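Digeranylgeranylglycerophospholipid reductase (Sulfolobus acidocaldarius, PDB 4OPC) uses bound FAD to hydrogenate the double bonds of geranylgeranyl chains, turning unsaturated archaeols into saturated archaeal membrane lipids. Local coordinates at residues Met2-Gly13 and Glu146-Ala157; Ile285-Thr293 and Ala305-Ile316. All blocks are in the same frame, centred on the assembly; numbering follows the deposited sequence. Where two conformers were deposited one is given.

Contact 1 (Met2-Gly13 and Glu146-Ala157); sequences MKELKYDVLIIG and ELTVYSKVVVEA. With FDA (dihydroflavine-adenine dinucleotide), chain B.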
loop_
_atom_site.group_PDB
_atom_site.type_symbol
_atom_site.label_atom_id
_atom_site.label_comp_id
_atom_site.label_asym_id
_atom_site.label_seq_id
_atom_site.Cartn_x
_atom_site.Cartn_y
_atom_site.Cartn_z
ATOM N N MET A 2 -9.157 4.555 -36.539
ATOM C CA MET A 2 -9.639 4.476 -35.164
ATOM C C MET A 2 -9.967 5.863 -34.619
ATOM O O MET A 2 -9.245 6.821 -34.879
ATOM C CB MET A 2 -8.593 3.802 -34.267
ATOM C CG MET A 2 -9.089 3.484 -32.861
ATOM S SD MET A 2 -7.802 3.027 -31.679
ATOM C CE MET A 2 -6.968 1.699 -32.535
ATOM N N LYS A 3 -11.056 5.955 -33.861
ATOM C CA LYS A 3 -11.474 7.202 -33.216
ATOM C C LYS A 3 -10.409 7.750 -32.269
ATOM O O LYS A 3 -9.845 7.007 -31.463
ATOM C CB LYS A 3 -12.776 6.974 -32.446
ATOM C CG LYS A 3 -13.521 8.239 -32.053
ATOM C CD LYS A 3 -14.805 7.895 -31.306
ATOM C CE LYS A 3 -15.653 9.128 -31.040
ATOM N NZ LYS A 3 -16.849 8.807 -30.208
ATOM N N GLU A 4 -10.152 9.052 -32.362
ATOM C CA GLU A 4 -9.171 9.724 -31.512
ATOM C C GLU A 4 -9.821 10.857 -30.728
ATOM O O GLU A 4 -10.552 11.676 -31.299
ATOM C CB GLU A 4 -8.028 10.298 -32.349
ATOM C CG GLU A 4 -7.280 9.285 -33.199
ATOM C CD GLU A 4 -6.173 9.924 -34.019
ATOM O OE1 GLU A 4 -6.169 11.167 -34.150
ATOM O OE2 GLU A 4 -5.307 9.186 -34.533
ATOM N N LEU A 5 -9.532 10.905 -29.430
ATOM C CA LEU A 5 -10.093 11.907 -28.525
ATOM C C LEU A 5 -8.990 12.618 -27.749
ATOM O O LEU A 5 -7.973 12.011 -27.434
ATOM C CB LEU A 5 -11.065 11.238 -27.560
ATOM C CG LEU A 5 -12.171 10.444 -28.259
ATOM C CD1 LEU A 5 -12.951 9.618 -27.254
ATOM C CD2 LEU A 5 -13.099 11.377 -29.023
ATOM N N LYS A 6 -9.195 13.896 -27.431
ATOM C CA LYS A 6 -8.186 14.707 -26.741
ATOM C C LYS A 6 -8.602 15.063 -25.320
ATOM O O LYS A 6 -9.589 15.771 -25.118
ATOM C CB LYS A 6 -7.921 15.996 -27.523
ATOM C CG LYS A 6 -7.418 15.774 -28.935
ATOM C CD LYS A 6 -5.910 15.624 -28.976
ATOM C CE LYS A 6 -5.418 15.537 -30.413
ATOM N NZ LYS A 6 -5.936 16.661 -31.244
ATOM N N TYR A 7 -7.832 14.588 -24.344
ATOM C CA TYR A 7 -8.084 14.854 -22.936
ATOM C C TYR A 7 -6.875 15.532 -22.306
ATOM O O TYR A 7 -5.772 15.488 -22.844
ATOM C CB TYR A 7 -8.406 13.551 -22.180
ATOM C CG TYR A 7 -9.815 13.066 -22.439
ATOM C CD1 TYR A 7 -10.136 12.413 -23.613
ATOM C CD2 TYR A 7 -10.824 13.279 -21.509
ATOM C CE1 TYR A 7 -11.431 11.989 -23.870
ATOM C CE2 TYR A 7 -12.125 12.861 -21.759
ATOM C CZ TYR A 7 -12.418 12.204 -22.929
ATOM O OH TYR A 7 -13.707 11.784 -23.202
ATOM N N ASP A 8 -7.087 16.187 -21.175
ATOM C CA ASP A 8 -5.968 16.749 -20.441
ATOM C C ASP A 8 -5.254 15.650 -19.669
ATOM O O ASP A 8 -4.022 15.547 -19.723
ATOM C CB ASP A 8 -6.446 17.833 -19.486
ATOM C CG ASP A 8 -6.950 19.046 -20.217
ATOM O OD1 ASP A 8 -6.336 19.433 -21.245
ATOM O OD2 ASP A 8 -7.970 19.619 -19.780
ATOM N N VAL A 9 -6.032 14.834 -18.957
ATOM C CA VAL A 9 -5.499 13.771 -18.106
ATOM C C VAL A 9 -6.284 12.487 -18.347
ATOM O O VAL A 9 -7.522 12.521 -18.448
ATOM C CB VAL A 9 -5.623 14.149 -16.602
ATOM C CG1 VAL A 9 -5.078 13.046 -15.711
ATOM C CG2 VAL A 9 -4.906 15.462 -16.329
ATOM N N LEU A 10 -5.575 11.362 -18.439
ATOM C CA LEU A 10 -6.187 10.039 -18.464
ATOM C C LEU A 10 -5.749 9.264 -17.228
ATOM O O LEU A 10 -4.544 9.081 -17.009
ATOM C CB LEU A 10 -5.769 9.280 -19.720
ATOM C CG LEU A 10 -6.115 7.790 -19.762
ATOM C CD1 LEU A 10 -7.626 7.567 -19.783
ATOM C CD2 LEU A 10 -5.463 7.151 -20.969
ATOM N N ILE A 11 -6.713 8.812 -16.429
ATOM C CA ILE A 11 -6.415 8.025 -15.226
ATOM C C ILE A 11 -6.785 6.594 -15.527
ATOM O O ILE A 11 -7.920 6.310 -15.932
ATOM C CB ILE A 11 -7.198 8.532 -13.997
ATOM C CG1 ILE A 11 -6.899 10.014 -13.759
ATOM C CG2 ILE A 11 -6.857 7.692 -12.753
ATOM C CD1 ILE A 11 -7.880 10.702 -12.799
ATOM N N ILE A 12 -5.815 5.698 -15.369
ATOM C CA ILE A 12 -6.023 4.290 -15.679
ATOM C C ILE A 12 -6.104 3.516 -14.379
ATOM O O ILE A 12 -5.089 3.299 -13.702
ATOM C CB ILE A 12 -4.911 3.722 -16.559
ATOM C CG1 ILE A 12 -4.713 4.584 -17.813
ATOM C CG2 ILE A 12 -5.226 2.285 -16.935
ATOM C CD1 ILE A 12 -3.544 4.131 -18.667
ATOM N N GLY A 13 -7.329 3.136 -14.029
ATOM C CA GLY A 13 -7.626 2.441 -12.788
ATOM C C GLY A 13 -8.400 3.333 -11.845
ATOM O O GLY A 13 -8.081 4.515 -11.675
ATOM N N GLU A 146 -12.731 0.259 -29.870
ATOM C CA GLU A 146 -11.343 0.579 -29.588
ATOM C C GLU A 146 -11.166 2.062 -29.875
ATOM O O GLU A 146 -11.575 2.551 -30.940
ATOM C CB GLU A 146 -10.433 -0.271 -30.472
ATOM C CG GLU A 146 -8.952 -0.225 -30.162
ATOM C CD GLU A 146 -8.185 -1.266 -30.962
ATOM O OE1 GLU A 146 -8.824 -1.967 -31.778
ATOM O OE2 GLU A 146 -6.954 -1.388 -30.781
ATOM N N LEU A 147 -10.587 2.776 -28.916
ATOM C CA LEU A 147 -10.451 4.227 -28.991
ATOM C C LEU A 147 -9.028 4.638 -28.658
ATOM O O LEU A 147 -8.397 4.046 -27.792
ATOM C CB LEU A 147 -11.384 4.885 -27.970
ATOM C CG LEU A 147 -12.869 4.534 -28.074
ATOM C CD1 LEU A 147 -13.415 4.131 -26.717
ATOM C CD2 LEU A 147 -13.648 5.704 -28.641
ATOM N N THR A 148 -8.538 5.673 -29.325
ATOM C CA THR A 148 -7.275 6.279 -28.959
ATOM C C THR A 148 -7.542 7.568 -28.198
ATOM O O THR A 148 -8.219 8.475 -28.702
ATOM C CB THR A 148 -6.445 6.573 -30.207
ATOM O OG1 THR A 148 -5.886 5.347 -30.695
ATOM C CG2 THR A 148 -5.328 7.540 -29.892
ATOM N N VAL A 149 -7.027 7.643 -26.979
ATOM C CA VAL A 149 -7.178 8.832 -26.162
ATOM C C VAL A 149 -5.817 9.476 -25.952
ATOM O O VAL A 149 -4.894 8.847 -25.432
ATOM C CB VAL A 149 -7.837 8.501 -24.809
ATOM C CG1 VAL A 149 -7.679 9.660 -23.832
ATOM C CG2 VAL A 149 -9.305 8.138 -25.020
ATOM N N TYR A 150 -5.692 10.727 -26.366
ATOM C CA TYR A 150 -4.476 11.491 -26.136
ATOM C C TYR A 150 -4.620 12.272 -24.848
ATOM O O TYR A 150 -5.704 12.757 -24.520
ATOM C CB TYR A 150 -4.204 12.437 -27.304
ATOM C CG TYR A 150 -3.945 11.709 -28.599
ATOM C CD1 TYR A 150 -2.757 11.021 -28.803
ATOM C CD2 TYR A 150 -4.893 11.692 -29.609
ATOM C CE1 TYR A 150 -2.516 10.352 -29.989
ATOM C CE2 TYR A 150 -4.656 11.025 -30.798
ATOM C CZ TYR A 150 -3.465 10.353 -30.975
ATOM O OH TYR A 150 -3.215 9.684 -32.150
ATOM N N SER A 151 -3.529 12.370 -24.101
ATOM C CA SER A 151 -3.519 13.103 -22.847
ATOM C C SER A 151 -2.171 13.764 -22.646
ATOM O O SER A 151 -1.160 13.296 -23.178
ATOM C CB SER A 151 -3.817 12.151 -21.675
ATOM O OG SER A 151 -2.911 11.048 -21.635
ATOM N N LYS A 152 -2.137 14.850 -21.880
ATOM C CA LYS A 152 -0.854 15.421 -21.468
ATOM C C LYS A 152 -0.170 14.566 -20.402
ATOM O O LYS A 152 1.058 14.479 -20.362
ATOM C CB LYS A 152 -1.015 16.860 -20.955
ATOM C CG LYS A 152 -1.579 17.835 -21.956
ATOM C CD LYS A 152 -0.925 17.700 -23.334
ATOM C CE LYS A 152 0.505 18.186 -23.357
ATOM N NZ LYS A 152 1.088 18.081 -24.729
ATOM N N VAL A 153 -0.961 13.979 -19.506
ATOM C CA VAL A 153 -0.436 13.112 -18.455
ATOM C C VAL A 153 -1.346 11.903 -18.296
ATOM O O VAL A 153 -2.578 12.034 -18.268
ATOM C CB VAL A 153 -0.343 13.834 -17.081
ATOM C CG1 VAL A 153 0.391 12.962 -16.060
ATOM C CG2 VAL A 153 0.354 15.173 -17.202
ATOM N N VAL A 154 -0.739 10.730 -18.216
ATOM C CA VAL A 154 -1.421 9.507 -17.826
ATOM C C VAL A 154 -1.119 9.275 -16.346
ATOM O O VAL A 154 0.039 9.372 -15.918
ATOM C CB VAL A 154 -0.927 8.297 -18.637
ATOM C CG1 VAL A 154 -1.405 6.987 -18.007
ATOM C CG2 VAL A 154 -1.416 8.367 -20.077
ATOM N N VAL A 155 -2.157 9.004 -15.563
ATOM C CA VAL A 155 -1.980 8.581 -14.182
ATOM C C VAL A 155 -2.161 7.073 -14.180
ATOM O O VAL A 155 -3.248 6.568 -14.477
ATOM C CB VAL A 155 -3.006 9.257 -13.250
ATOM C CG1 VAL A 155 -2.894 8.689 -11.850
ATOM C CG2 VAL A 155 -2.792 10.765 -13.236
ATOM N N GLU A 156 -1.075 6.350 -13.915
ATOM C CA GLU A 156 -1.076 4.896 -13.927
ATOM C C GLU A 156 -1.443 4.417 -12.528
ATOM O O GLU A 156 -0.645 4.505 -11.595
ATOM C CB GLU A 156 0.314 4.379 -14.330
ATOM C CG GLU A 156 0.305 3.161 -15.253
ATOM C CD GLU A 156 0.189 1.823 -14.530
ATOM O OE1 GLU A 156 -0.297 1.794 -13.385
ATOM O OE2 GLU A 156 0.541 0.785 -15.130
ATOM N N ALA A 157 -2.665 3.923 -12.394
ATOM C CA ALA A 157 -3.223 3.534 -11.112
ATOM C C ALA A 157 -3.791 2.116 -11.219
ATOM O O ALA A 157 -4.867 1.819 -10.693
ATOM C CB ALA A 157 -4.303 4.526 -10.696
HETATM P PA FDA B . -6.419 -1.502 -6.896
HETATM O O1A FDA B . -5.877 -2.828 -7.262
HETATM O O2A FDA B . -7.428 -1.443 -5.755
HETATM O O5B FDA B . -7.104 -0.855 -8.168
HETATM C C5B FDA B . -6.499 -0.981 -9.471
HETATM C C4B FDA B . -7.593 -0.816 -10.491
HETATM O O4B FDA B . -7.012 -0.740 -11.809
HETATM C C3B FDA B . -8.620 -1.953 -10.531
HETATM O O3B FDA B . -9.935 -1.465 -10.274
HETATM C C2B FDA B . -8.428 -2.576 -11.927
HETATM O O2B FDA B . -9.642 -3.052 -12.486
HETATM C C1B FDA B . -7.870 -1.401 -12.717
HETATM N N9A FDA B . -7.056 -1.713 -13.885
HETATM C C8A FDA B . -5.892 -2.442 -13.916
HETATM N N7A FDA B . -5.325 -2.491 -15.100
HETATM C C5A FDA B . -6.169 -1.733 -15.898
HETATM C C6A FDA B . -6.100 -1.352 -17.252
HETATM N N6A FDA B . -5.080 -1.654 -18.058
HETATM N N1A FDA B . -7.073 -0.548 -17.724
HETATM C C2A FDA B . -8.078 -0.207 -16.910
HETATM N N3A FDA B . -8.230 -0.471 -15.610
HETATM C C4A FDA B . -7.218 -1.220 -15.156
HETATM N N1 FDA B . -4.649 -1.797 2.777
HETATM C C2 FDA B . -5.211 -1.064 3.793
HETATM O O2 FDA B . -5.087 0.155 3.845
HETATM N N3 FDA B . -5.943 -1.749 4.726
HETATM C C4 FDA B . -6.092 -3.117 4.830
HETATM O O4 FDA B . -6.890 -3.583 5.641
HETATM C C4X FDA B . -5.442 -3.828 3.798
HETATM N N5 FDA B . -5.546 -5.188 3.770
HETATM C C5X FDA B . -5.222 -5.885 2.624
HETATM C C6 FDA B . -5.580 -7.218 2.484
HETATM C C7 FDA B . -5.348 -7.915 1.309
HETATM C C7M FDA B . -5.875 -9.319 1.166
HETATM C C8 FDA B . -4.691 -7.274 0.247
HETATM C C8M FDA B . -4.486 -7.985 -1.071
HETATM C C9 FDA B . -4.310 -5.938 0.389
HETATM C C9A FDA B . -4.586 -5.232 1.553
HETATM N N10 FDA B . -4.252 -3.868 1.716
HETATM C C10 FDA B . -4.785 -3.161 2.772
HETATM C "C1'" FDA B . -3.617 -3.091 0.622
HETATM C "C2'" FDA B . -4.675 -2.296 -0.166
HETATM O "O2'" FDA B . -5.808 -3.118 -0.459
HETATM C "C3'" FDA B . -4.088 -1.789 -1.486
HETATM O "O3'" FDA B . -2.829 -1.190 -1.211
HETATM C "C4'" FDA B . -4.928 -0.730 -2.213
HETATM O "O4'" FDA B . -6.296 -1.122 -2.315
HETATM C "C5'" FDA B . -4.368 -0.435 -3.586
HETATM O "O5'" FDA B . -5.235 0.482 -4.284
HETATM P P FDA B . -4.957 0.819 -5.813
HETATM O O1P FDA B . -5.990 1.786 -6.222
HETATM O O2P FDA B . -3.500 1.187 -6.049
HETATM O O3P FDA B . -5.141 -0.574 -6.579
HETATM O O HOH W 1 -12.843 3.794 -32.932
#

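Contact 2 (Ile285-Thr293 and Ala305-Ile316); sequences IVIGDSGFT and AMISGYCAAKAI. With FDA (dihydroflavine-adenine dinucleotide), chain B.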
loop_
_atom_site.group_PDB
_atom_site.type_symbol
_atom_site.label_atom_id
_atom_site.label_comp_id
_atom_site.label_asym_id
_atom_site.label_seq_id
_atom_site.Cartn_x
_atom_site.Cartn_y
_atom_site.Cartn_z
ATOM N N ILE A 285 2.552 9.700 -14.495
ATOM C CA ILE A 285 2.755 9.545 -13.054
ATOM C C ILE A 285 2.161 8.204 -12.651
ATOM O O ILE A 285 1.116 7.802 -13.184
ATOM C CB ILE A 285 2.098 10.694 -12.270
ATOM C CG1 ILE A 285 2.933 11.969 -12.415
ATOM C CG2 ILE A 285 1.879 10.316 -10.785
ATOM C CD1 ILE A 285 2.248 13.205 -11.837
ATOM N N VAL A 286 2.827 7.502 -11.731
ATOM C CA VAL A 286 2.378 6.211 -11.239
ATOM C C VAL A 286 2.005 6.326 -9.766
ATOM O O VAL A 286 2.739 6.933 -8.983
ATOM C CB VAL A 286 3.500 5.169 -11.405
ATOM C CG1 VAL A 286 3.040 3.800 -10.924
ATOM C CG2 VAL A 286 3.943 5.111 -12.858
ATOM N N ILE A 287 0.863 5.752 -9.391
ATOM C CA ILE A 287 0.356 5.866 -8.022
ATOM C C ILE A 287 -0.174 4.531 -7.495
ATOM O O ILE A 287 -0.336 3.560 -8.252
ATOM C CB ILE A 287 -0.729 6.963 -7.890
ATOM C CG1 ILE A 287 -1.946 6.624 -8.752
ATOM C CG2 ILE A 287 -0.175 8.334 -8.262
ATOM C CD1 ILE A 287 -3.113 7.583 -8.541
ATOM N N GLY A 288 -0.436 4.473 -6.192
ATOM C CA GLY A 288 -0.998 3.279 -5.584
ATOM C C GLY A 288 -0.093 2.060 -5.645
ATOM O O GLY A 288 1.142 2.179 -5.728
ATOM N N ASP A 289 -0.704 0.879 -5.607
ATOM C CA ASP A 289 0.077 -0.356 -5.647
ATOM C C ASP A 289 0.993 -0.424 -6.870
ATOM O O ASP A 289 2.070 -1.019 -6.788
ATOM C CB ASP A 289 -0.815 -1.609 -5.648
ATOM C CG ASP A 289 -1.444 -1.917 -4.291
ATOM O OD1 ASP A 289 -1.170 -1.210 -3.300
ATOM O OD2 ASP A 289 -2.225 -2.899 -4.230
ATOM N N SER A 290 0.571 0.145 -8.002
ATOM C CA SER A 290 1.426 0.149 -9.182
ATOM C C SER A 290 2.743 0.864 -8.923
ATOM O O SER A 290 3.748 0.532 -9.534
ATOM C CB SER A 290 0.695 0.801 -10.352
ATOM O OG SER A 290 1.500 0.740 -11.515
ATOM N N GLY A 291 2.719 1.855 -8.035
ATOM C CA GLY A 291 3.914 2.585 -7.643
ATOM C C GLY A 291 4.503 2.121 -6.321
ATOM O O GLY A 291 5.362 2.797 -5.757
ATOM N N PHE A 292 4.019 0.990 -5.818
ATOM C CA PHE A 292 4.497 0.387 -4.562
ATOM C C PHE A 292 4.324 1.318 -3.359
ATOM O O PHE A 292 5.259 1.493 -2.575
ATOM C CB PHE A 292 5.967 -0.075 -4.656
ATOM C CG PHE A 292 6.291 -0.874 -5.896
ATOM C CD1 PHE A 292 5.386 -1.787 -6.431
ATOM C CD2 PHE A 292 7.519 -0.702 -6.529
ATOM C CE1 PHE A 292 5.698 -2.522 -7.550
ATOM C CE2 PHE A 292 7.829 -1.424 -7.668
ATOM C CZ PHE A 292 6.920 -2.327 -8.181
ATOM N N THR A 293 3.134 1.878 -3.182
ATOM C CA THR A 293 2.896 2.825 -2.082
ATOM C C THR A 293 2.564 2.212 -0.695
ATOM O O THR A 293 2.383 2.923 0.290
ATOM C CB THR A 293 1.852 3.876 -2.485
ATOM O OG1 THR A 293 0.674 3.219 -2.976
ATOM C CG2 THR A 293 2.408 4.769 -3.586
ATOM N N ALA A 305 -2.251 5.001 -0.816
ATOM C CA ALA A 305 -2.800 5.170 -2.164
ATOM C C ALA A 305 -3.437 6.544 -2.295
ATOM O O ALA A 305 -3.211 7.244 -3.284
ATOM C CB ALA A 305 -3.833 4.101 -2.464
ATOM N N MET A 306 -4.261 6.920 -1.317
ATOM C CA MET A 306 -4.878 8.253 -1.326
ATOM C C MET A 306 -3.845 9.379 -1.269
ATOM O O MET A 306 -3.988 10.382 -1.962
ATOM C CB MET A 306 -5.893 8.398 -0.198
ATOM C CG MET A 306 -7.088 7.454 -0.355
ATOM S SD MET A 306 -8.456 7.832 0.741
ATOM C CE MET A 306 -7.672 7.275 2.227
ATOM N N ILE A 307 -2.804 9.211 -0.457
ATOM C CA ILE A 307 -1.729 10.196 -0.431
ATOM C C ILE A 307 -1.113 10.316 -1.825
ATOM O O ILE A 307 -0.883 11.417 -2.319
ATOM C CB ILE A 307 -0.650 9.823 0.600
ATOM C CG1 ILE A 307 -1.232 9.844 2.021
ATOM C CG2 ILE A 307 0.532 10.778 0.472
ATOM C CD1 ILE A 307 -0.237 9.381 3.093
ATOM N N SER A 308 -0.853 9.191 -2.475
ATOM C CA SER A 308 -0.255 9.254 -3.804
ATOM C C SER A 308 -1.176 9.945 -4.825
ATOM O O SER A 308 -0.685 10.662 -5.683
ATOM C CB SER A 308 0.238 7.867 -4.273
ATOM O OG SER A 308 -0.834 6.985 -4.585
ATOM N N GLY A 309 -2.492 9.769 -4.704
ATOM C CA GLY A 309 -3.417 10.467 -5.584
ATOM C C GLY A 309 -3.394 11.965 -5.350
ATOM O O GLY A 309 -3.463 12.758 -6.304
ATOM N N TYR A 310 -3.336 12.361 -4.080
ATOM C CA TYR A 310 -3.178 13.756 -3.696
ATOM C C TYR A 310 -1.910 14.354 -4.316
ATOM O O TYR A 310 -1.952 15.433 -4.904
ATOM C CB TYR A 310 -3.182 13.869 -2.164
ATOM C CG TYR A 310 -2.656 15.170 -1.592
ATOM C CD1 TYR A 310 -3.503 16.235 -1.357
ATOM C CD2 TYR A 310 -1.310 15.311 -1.260
ATOM C CE1 TYR A 310 -3.023 17.424 -0.827
ATOM C CE2 TYR A 310 -0.821 16.488 -0.733
ATOM C CZ TYR A 310 -1.684 17.541 -0.521
ATOM O OH TYR A 310 -1.207 18.721 0.007
ATOM N N CYS A 311 -0.789 13.653 -4.193
ATOM C CA CYS A 311 0.467 14.183 -4.721
ATOM C C CYS A 311 0.443 14.236 -6.239
ATOM O O CYS A 311 0.996 15.155 -6.840
ATOM C CB CYS A 311 1.652 13.335 -4.255
ATOM S SG CYS A 311 2.055 13.539 -2.486
ATOM N N ALA A 312 -0.200 13.254 -6.867
ATOM C CA ALA A 312 -0.318 13.273 -8.316
ATOM C C ALA A 312 -1.113 14.474 -8.791
ATOM O O ALA A 312 -0.722 15.151 -9.745
ATOM C CB ALA A 312 -0.953 11.989 -8.817
ATOM N N ALA A 313 -2.233 14.738 -8.130
ATOM C CA ALA A 313 -3.059 15.878 -8.503
ATOM C C ALA A 313 -2.266 17.178 -8.370
ATOM O O ALA A 313 -2.325 18.052 -9.251
ATOM C CB ALA A 313 -4.304 15.924 -7.654
ATOM N N LYS A 314 -1.515 17.308 -7.281
ATOM C CA LYS A 314 -0.713 18.514 -7.068
ATOM C C LYS A 314 0.326 18.714 -8.172
ATOM O O LYS A 314 0.499 19.827 -8.686
ATOM C CB LYS A 314 -0.004 18.445 -5.718
ATOM C CG LYS A 314 -0.809 18.981 -4.554
ATOM C CD LYS A 314 0.023 18.966 -3.278
ATOM C CE LYS A 314 1.369 19.647 -3.487
ATOM N NZ LYS A 314 2.109 19.828 -2.205
ATOM N N ALA A 315 1.015 17.640 -8.534
ATOM C CA ALA A 315 2.058 17.697 -9.545
ATOM C C ALA A 315 1.473 18.033 -10.914
ATOM O O ALA A 315 2.060 18.797 -11.689
ATOM C CB ALA A 315 2.811 16.369 -9.593
ATOM N N ILE A 316 0.313 17.463 -11.208
ATOM C CA ILE A 316 -0.340 17.690 -12.488
ATOM C C ILE A 316 -0.806 19.133 -12.616
ATOM O O ILE A 316 -0.604 19.764 -13.658
ATOM C CB ILE A 316 -1.488 16.694 -12.683
ATOM C CG1 ILE A 316 -0.896 15.317 -12.963
ATOM C CG2 ILE A 316 -2.408 17.119 -13.826
ATOM C CD1 ILE A 316 -1.889 14.189 -12.836
HETATM P PA FDA B . -6.419 -1.502 -6.896
HETATM O O1A FDA B . -5.877 -2.828 -7.262
HETATM O O2A FDA B . -7.428 -1.443 -5.755
HETATM O O5B FDA B . -7.104 -0.855 -8.168
HETATM C C5B FDA B . -6.499 -0.981 -9.471
HETATM C C4B FDA B . -7.593 -0.816 -10.491
HETATM O O4B FDA B . -7.012 -0.740 -11.809
HETATM C C3B FDA B . -8.620 -1.953 -10.531
HETATM O O3B FDA B . -9.935 -1.465 -10.274
HETATM C C2B FDA B . -8.428 -2.576 -11.927
HETATM O O2B FDA B . -9.642 -3.052 -12.486
HETATM C C1B FDA B . -7.870 -1.401 -12.717
HETATM N N9A FDA B . -7.056 -1.713 -13.885
HETATM C C8A FDA B . -5.892 -2.442 -13.916
HETATM N N7A FDA B . -5.325 -2.491 -15.100
HETATM C C5A FDA B . -6.169 -1.733 -15.898
HETATM C C6A FDA B . -6.100 -1.352 -17.252
HETATM N N6A FDA B . -5.080 -1.654 -18.058
HETATM N N1A FDA B . -7.073 -0.548 -17.724
HETATM C C2A FDA B . -8.078 -0.207 -16.910
HETATM N N3A FDA B . -8.230 -0.471 -15.610
HETATM C C4A FDA B . -7.218 -1.220 -15.156
HETATM N N1 FDA B . -4.649 -1.797 2.777
HETATM C C2 FDA B . -5.211 -1.064 3.793
HETATM O O2 FDA B . -5.087 0.155 3.845
HETATM N N3 FDA B . -5.943 -1.749 4.726
HETATM C C4 FDA B . -6.092 -3.117 4.830
HETATM O O4 FDA B . -6.890 -3.583 5.641
HETATM C C4X FDA B . -5.442 -3.828 3.798
HETATM N N5 FDA B . -5.546 -5.188 3.770
HETATM C C5X FDA B . -5.222 -5.885 2.624
HETATM C C6 FDA B . -5.580 -7.218 2.484
HETATM C C7 FDA B . -5.348 -7.915 1.309
HETATM C C7M FDA B . -5.875 -9.319 1.166
HETATM C C8 FDA B . -4.691 -7.274 0.247
HETATM C C8M FDA B . -4.486 -7.985 -1.071
HETATM C C9 FDA B . -4.310 -5.938 0.389
HETATM C C9A FDA B . -4.586 -5.232 1.553
HETATM N N10 FDA B . -4.252 -3.868 1.716
HETATM C C10 FDA B . -4.785 -3.161 2.772
HETATM C "C1'" FDA B . -3.617 -3.091 0.622
HETATM C "C2'" FDA B . -4.675 -2.296 -0.166
HETATM O "O2'" FDA B . -5.808 -3.118 -0.459
HETATM C "C3'" FDA B . -4.088 -1.789 -1.486
HETATM O "O3'" FDA B . -2.829 -1.190 -1.211
HETATM C "C4'" FDA B . -4.928 -0.730 -2.213
HETATM O "O4'" FDA B . -6.296 -1.122 -2.315
HETATM C "C5'" FDA B . -4.368 -0.435 -3.586
HETATM O "O5'" FDA B . -5.235 0.482 -4.284
HETATM P P FDA B . -4.957 0.819 -5.813
HETATM O O1P FDA B . -5.990 1.786 -6.222
HETATM O O2P FDA B . -3.500 1.187 -6.049
HETATM O O3P FDA B . -5.141 -0.574 -6.579
#

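Contact 1 (Met2-Gly13 and Glu146-Ala157)
L10 and I12 bond with V153, V155 and A157 through the backbone hydrogen bonds of two parallel strands, 9-12 and 153-156, whose axes lie 4.7 Å apart. L10 N donates to V153 O, V155 N to L10 O, A157 N to I12 O, and I12 N to V155 O at 2.9 Å, nearly straight at 178°. On the face of V9 and I11, V9 CG1 meets V155 CG2 at 4.1 Å while I11 CG1 lies against V155 CB; on the other, I12 CD1 reaches V154 CG1 at 3.6 Å. These are central strands of the Rossmann-type FAD domain, and G13 is consistent with the first glycine of a GxGxxG motif. G13 CA lies 3.4 Å from FDA O4B, and I12 CG2 approaches adenine N1A.

Strands 3-6 and 146-150 pair in the same parallel sense but in a second sheet. T148 N donates to K3 O, and Y150 N to L5 O. E4, with CG anti to the carbonyl carbon (chi1 -58°) and extended beyond, carries its carboxylate to the edge of the Y150 ring, turned 89° to it; Y150 OH gives E4 OE2 only a weak bond of 3.2 Å. T148 CG2, from the same strand, lies over the rim of one ring face. Farther out, strand 32-35 bonds to V9, I11 and G13, and I316 packs on V9 and V155.

Contact 2 (Ile285-Thr293 and Ala305-Ile316)
The end of a sheet strand, the phosphate-binding turn after it and the helix that packs against both meet here, in the FAD-binding domain of this flavoprotein. S308 ties turn to helix: G288 N donates to S308 OG at 3.0 Å with an N-H...O angle of 152°, and the same hydroxyl donates to A305 O at 2.7 Å. The hydroxyl therefore accepts from the turn and donates within the helix. With OG placed between the backbone N and carbonyl carbon (chi1 71°), it turns back to A305 O one helical turn earlier, a carbonyl that also accepts from G309 N.

Around this polar link the packing is aliphatic. I285 CG2 and I287 CG2 both come onto A312 CB from the same side, at 3.8 Å each. Farther along the helix, I285 CD1 reaches both A315 CB and I316 CG1, whereas I287 CD1 lies alongside G309 CA, 4.1 Å away. T293 CG2 rests on S308 CB, bringing the far end of the turn onto the same serine.

G288 has a positive phi of 64°, and its CA lies 3.3 Å from FDA O2P, leaving little room beside the phosphate. The next residue grips the cofactor twice: D289 N donates to O2P at 2.8 Å, and the FDA ribityl hydroxyl O3' donates to D289 OD1 at 2.7 Å.

The 9-12/153-156 part of contact 1 shares its sheet with contact 2, strands 153-156 and 284-286 being neighbours; the contact centres are about 17 Å apart. E156 N lies 2.7 Å from I285 O, a probable backbone hydrogen bond, and V155 places CG1 on I287 CD1 and CG2 on I316 CD1. Contact 2 is buried throughout; contact 1 is buried near the cofactor and mixed toward the N-terminus, where M2, K3, E4, K6 and E146 are exposed. Contact 1 is strand on strand, carried by repeated backbone bonds, whereas contact 2 sets strand and turn on a helix through aliphatic packing and one serine. On FDA, contact 1 touches the adenosine part and contact 2 a phosphate and the ribityl chain.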